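Local coordinates for protein vaginolysin (Gardnerella vaginalis, PDB 5IMY) that probably acts as a secreted, cholesterol-dependent cytolysin, a pore-forming toxin that binds cholesterol in host membranes and lyses the cells, at residues Gln33-Lys36 and Thr37-Leu40; Gly246-Asn249 and Lys250-Pro253. One frame throughout, in Å; residues are numbered along the deposited sequence.

Contact 1: residues Gln33-Lys36 and Thr37-Leu40; sequences QYDK and TNIL
Thr37 meets the carboxylate of Asp35 through its backbone: its N-H gives a fairly straight hydrogen bond to Asp35 OD2, with Thr37 N and Asp35 OD2 3.1 Å apart. The nitrogen does not lie in the plane of the carboxylate but arrives from above it, 63° out. Asp35 can fold forward over the next residues because its CG stands anti to the backbone N (chi1 161°), which sets the carboxylate beside its own carbonyl carbon. The Thr37 side chain packs on Gln364 of strand 363-389 and on Lys421 of the second subunit. Asn38 uses the other carboxylate oxygen. Its ND2 donates to Asp35 OD1 at 2.8 Å, nearly in line with the C-O bond of the aspartate; OD1 lies slightly out of the Asn38 amide plane, and the carboxylate and amide planes stand 56° apart. A weak bond from Asn38 N to the same Asp35 OD1, at 3.4 Å, makes two donors on that oxygen. With the side chain of Asp35 bonded two residues ahead and its carbonyl four ahead, this is an Asx motif, placed in the loop between helix 22-30 and strand 41-43. Residues 37-39 take helical backbone angles without the regular helix bonds, and Asp35 gathers the N-H groups at the start of this turn. Ile39 supplies the backbone part: its N reaches Asp35 O at 3.1 Å, head-on to the carbonyl. Its CG2 branch rests 3.4 Å from Lys36 O and also approaches the Tyr34 ring obliquely, Ile39 CG2 lying 4.4 Å from Tyr34 CD1; that ring meets Phe354. Leu40 N then bonds back to Thr37 O at 3.1 Å, and the buried Leu40 side chain packs on Leu101 and Met102 of helix 99-102 and on Leu363.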
# COMPACT_ATOMS: atom_id res chain seq x y z
N GLN A 33 44.27 -3.05 -21.62
CA GLN A 33 43.40 -2.03 -21.05
C GLN A 33 41.95 -2.40 -21.29
O GLN A 33 41.46 -2.28 -22.42
CB GLN A 33 43.71 -0.66 -21.65
CG GLN A 33 44.76 0.13 -20.90
CD GLN A 33 45.17 1.39 -21.63
OE1 GLN A 33 45.59 1.34 -22.79
NE2 GLN A 33 45.03 2.53 -20.97
N TYR A 34 41.26 -2.84 -20.24
CA TYR A 34 39.84 -3.12 -20.32
C TYR A 34 39.17 -2.73 -19.02
O TYR A 34 39.82 -2.56 -17.98
CB TYR A 34 39.57 -4.60 -20.63
CG TYR A 34 40.31 -5.56 -19.73
CD1 TYR A 34 39.72 -6.08 -18.59
CD2 TYR A 34 41.61 -5.95 -20.03
CE1 TYR A 34 40.40 -6.96 -17.77
CE2 TYR A 34 42.30 -6.83 -19.22
CZ TYR A 34 41.69 -7.33 -18.09
OH TYR A 34 42.38 -8.20 -17.27
N ASP A 35 37.85 -2.56 -19.08
CA ASP A 35 37.03 -2.29 -17.91
C ASP A 35 36.53 -3.63 -17.40
O ASP A 35 35.60 -4.21 -17.96
CB ASP A 35 35.89 -1.34 -18.28
CG ASP A 35 34.76 -1.36 -17.26
OD1 ASP A 35 33.62 -1.02 -17.64
OD2 ASP A 35 35.00 -1.72 -16.09
N LYS A 36 37.15 -4.14 -16.33
CA LYS A 36 36.89 -5.52 -15.94
C LYS A 36 35.43 -5.77 -15.57
O LYS A 36 35.06 -6.93 -15.37
CB LYS A 36 37.75 -5.98 -14.76
CG LYS A 36 38.85 -5.03 -14.28
CD LYS A 36 39.56 -5.61 -13.04
CE LYS A 36 38.57 -5.98 -11.95
NZ LYS A 36 37.47 -4.98 -11.79
N THR A 37 34.60 -4.73 -15.45
CA THR A 37 33.19 -4.96 -15.16
C THR A 37 32.38 -5.14 -16.45
O THR A 37 31.82 -6.21 -16.69
CB THR A 37 32.60 -3.81 -14.34
OG1 THR A 37 33.41 -3.59 -13.17
CG2 THR A 37 31.18 -4.16 -13.90
N ASN A 38 32.33 -4.10 -17.29
CA ASN A 38 31.52 -4.18 -18.50
C ASN A 38 32.04 -5.22 -19.48
O ASN A 38 31.31 -5.57 -20.42
CB ASN A 38 31.44 -2.82 -19.18
CG ASN A 38 30.41 -1.90 -18.54
OD1 ASN A 38 29.24 -1.91 -18.93
ND2 ASN A 38 30.84 -1.12 -17.56
N ILE A 39 33.26 -5.73 -19.29
CA ILE A 39 33.79 -6.72 -20.22
C ILE A 39 33.04 -8.04 -20.08
O ILE A 39 32.93 -8.80 -21.05
CB ILE A 39 35.30 -6.90 -20.00
CG1 ILE A 39 35.93 -7.66 -21.17
CG2 ILE A 39 35.58 -7.65 -18.70
CD1 ILE A 39 35.95 -6.88 -22.47
N LEU A 40 32.51 -8.33 -18.89
CA LEU A 40 31.80 -9.58 -18.63
C LEU A 40 30.37 -9.33 -18.16
O LEU A 40 29.78 -10.15 -17.46
CB LEU A 40 32.56 -10.41 -17.59
CG LEU A 40 33.81 -11.13 -18.07
CD1 LEU A 40 34.59 -11.70 -16.90
CD2 LEU A 40 33.46 -12.23 -19.06

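Contact 2: residues Gly246-Asn249 and Lys250-Pro253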
# COMPACT_ATOMS: atom_id res chain seq x y z
N GLY A 246 42.81 -13.42 -31.17
CA GLY A 246 41.82 -12.57 -30.54
C GLY A 246 41.98 -12.39 -29.05
O GLY A 246 40.98 -12.19 -28.35
N VAL A 247 43.20 -12.47 -28.53
CA VAL A 247 43.47 -12.20 -27.12
C VAL A 247 44.03 -10.79 -27.04
O VAL A 247 45.23 -10.57 -27.21
CB VAL A 247 44.43 -13.23 -26.52
CG1 VAL A 247 44.59 -12.99 -25.02
CG2 VAL A 247 43.93 -14.65 -26.78
N ASP A 248 43.15 -9.83 -26.78
CA ASP A 248 43.51 -8.43 -26.70
C ASP A 248 42.59 -7.77 -25.67
O ASP A 248 41.75 -8.44 -25.05
CB ASP A 248 43.42 -7.75 -28.07
CG ASP A 248 42.10 -8.02 -28.77
OD1 ASP A 248 41.38 -8.95 -28.35
OD2 ASP A 248 41.78 -7.30 -29.74
N ASN A 249 42.74 -6.46 -25.50
CA ASN A 249 41.93 -5.77 -24.50
C ASN A 249 40.44 -5.81 -24.82
O ASN A 249 39.63 -5.48 -23.94
CB ASN A 249 42.37 -4.31 -24.34
CG ASN A 249 43.00 -3.72 -25.58
OD1 ASN A 249 42.59 -4.02 -26.70
ND2 ASN A 249 44.02 -2.89 -25.39
N LYS A 250 40.05 -6.22 -26.02
CA LYS A 250 38.64 -6.45 -26.31
C LYS A 250 38.17 -7.80 -25.77
O LYS A 250 36.98 -7.97 -25.47
CB LYS A 250 38.38 -6.38 -27.81
CG LYS A 250 38.06 -4.98 -28.32
CD LYS A 250 37.20 -5.04 -29.58
CE LYS A 250 35.77 -5.45 -29.26
NZ LYS A 250 35.08 -6.06 -30.43
N ARG A 251 39.08 -8.77 -25.66
CA ARG A 251 38.76 -10.10 -25.14
C ARG A 251 39.96 -10.57 -24.32
O ARG A 251 40.76 -11.39 -24.78
CB ARG A 251 38.45 -11.08 -26.27
CG ARG A 251 37.15 -10.76 -27.00
CD ARG A 251 37.14 -11.30 -28.41
NE ARG A 251 38.21 -10.71 -29.22
CZ ARG A 251 38.17 -10.59 -30.54
NH1 ARG A 251 37.12 -11.02 -31.23
NH2 ARG A 251 39.20 -10.04 -31.18
N PRO A 252 40.11 -10.05 -23.11
CA PRO A 252 41.31 -10.35 -22.32
C PRO A 252 41.34 -11.81 -21.89
O PRO A 252 40.32 -12.51 -21.97
CB PRO A 252 41.18 -9.42 -21.10
CG PRO A 252 40.13 -8.43 -21.46
CD PRO A 252 39.21 -9.13 -22.40
N PRO A 253 42.49 -12.30 -21.45
CA PRO A 253 42.59 -13.69 -20.99
C PRO A 253 42.27 -13.86 -19.51
O PRO A 253 42.56 -13.01 -18.67
CB PRO A 253 44.06 -14.03 -21.27
CG PRO A 253 44.77 -12.73 -21.13
CD PRO A 253 43.82 -11.67 -21.59
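Asp248 and Arg251 stand at the two ends of a type I beta turn, joined through both backbone and side chains. Arg251 N donates to Asp248 O at 2.8 Å, although the position of that oxygen is somewhat uncertain; the return bond, from Asp248 N to Arg251 O at 3.5 Å, is weak. The side chains run alongside each other in the same direction. With Asp248 CG placed between its backbone N and carbonyl carbon (chi1 50°), the carboxylate is laid alongside the Arg251 side chain, and the long salt bridge from Asp248 OD1 to Arg251 NE, 3.7 Å, comes in at the guanidinium edge, close to its plane, with carboxylate and guanidinium turned 34° apart. Gly246 O also lies near this group, 3.3 Å from Arg251 NE, at an oblique approach. Pro252, just after the turn, has no N-H to give; the carbonyls of Pro252 and Pro253 take backbone bonds from Ala97 and Val355. Val247 O is held by the hydroxyl of Tyr28. Across the turn, Val247 CG1 packs on Pro253 CD at 3.8 Å, the two side chains crossing at about a right angle. Gly246, with a positive phi of 86°, closes helix 240-243 in a Schellman motif, and the turn then delivers the chain into strand 253-261, which pairs antiparallel with strands 208-223 and 347-354 of the large antiparallel sheet.

How the contacts relate
Contacts 1 and 2 are neighbours in space, their centres about 10 Å apart, although some two hundred residues separate them along the chain. They touch directly: Tyr34 CD2 of contact 1, just before the Asx motif, lies 3.2 Å from Pro252 CG of contact 2, just after the turn, and Ile39 CD1 at the motif's end sits 3.4 Å from Lys250 O within the turn. Thus the loop that follows helix 22-30 is packed against the one that leads into strand 253-261. Both lie on the same side of the chain's centre. As in other cholesterol-dependent cytolysins, cholesterol is probably recognised by the C-terminal domain, which in the same chain is far from both contacts.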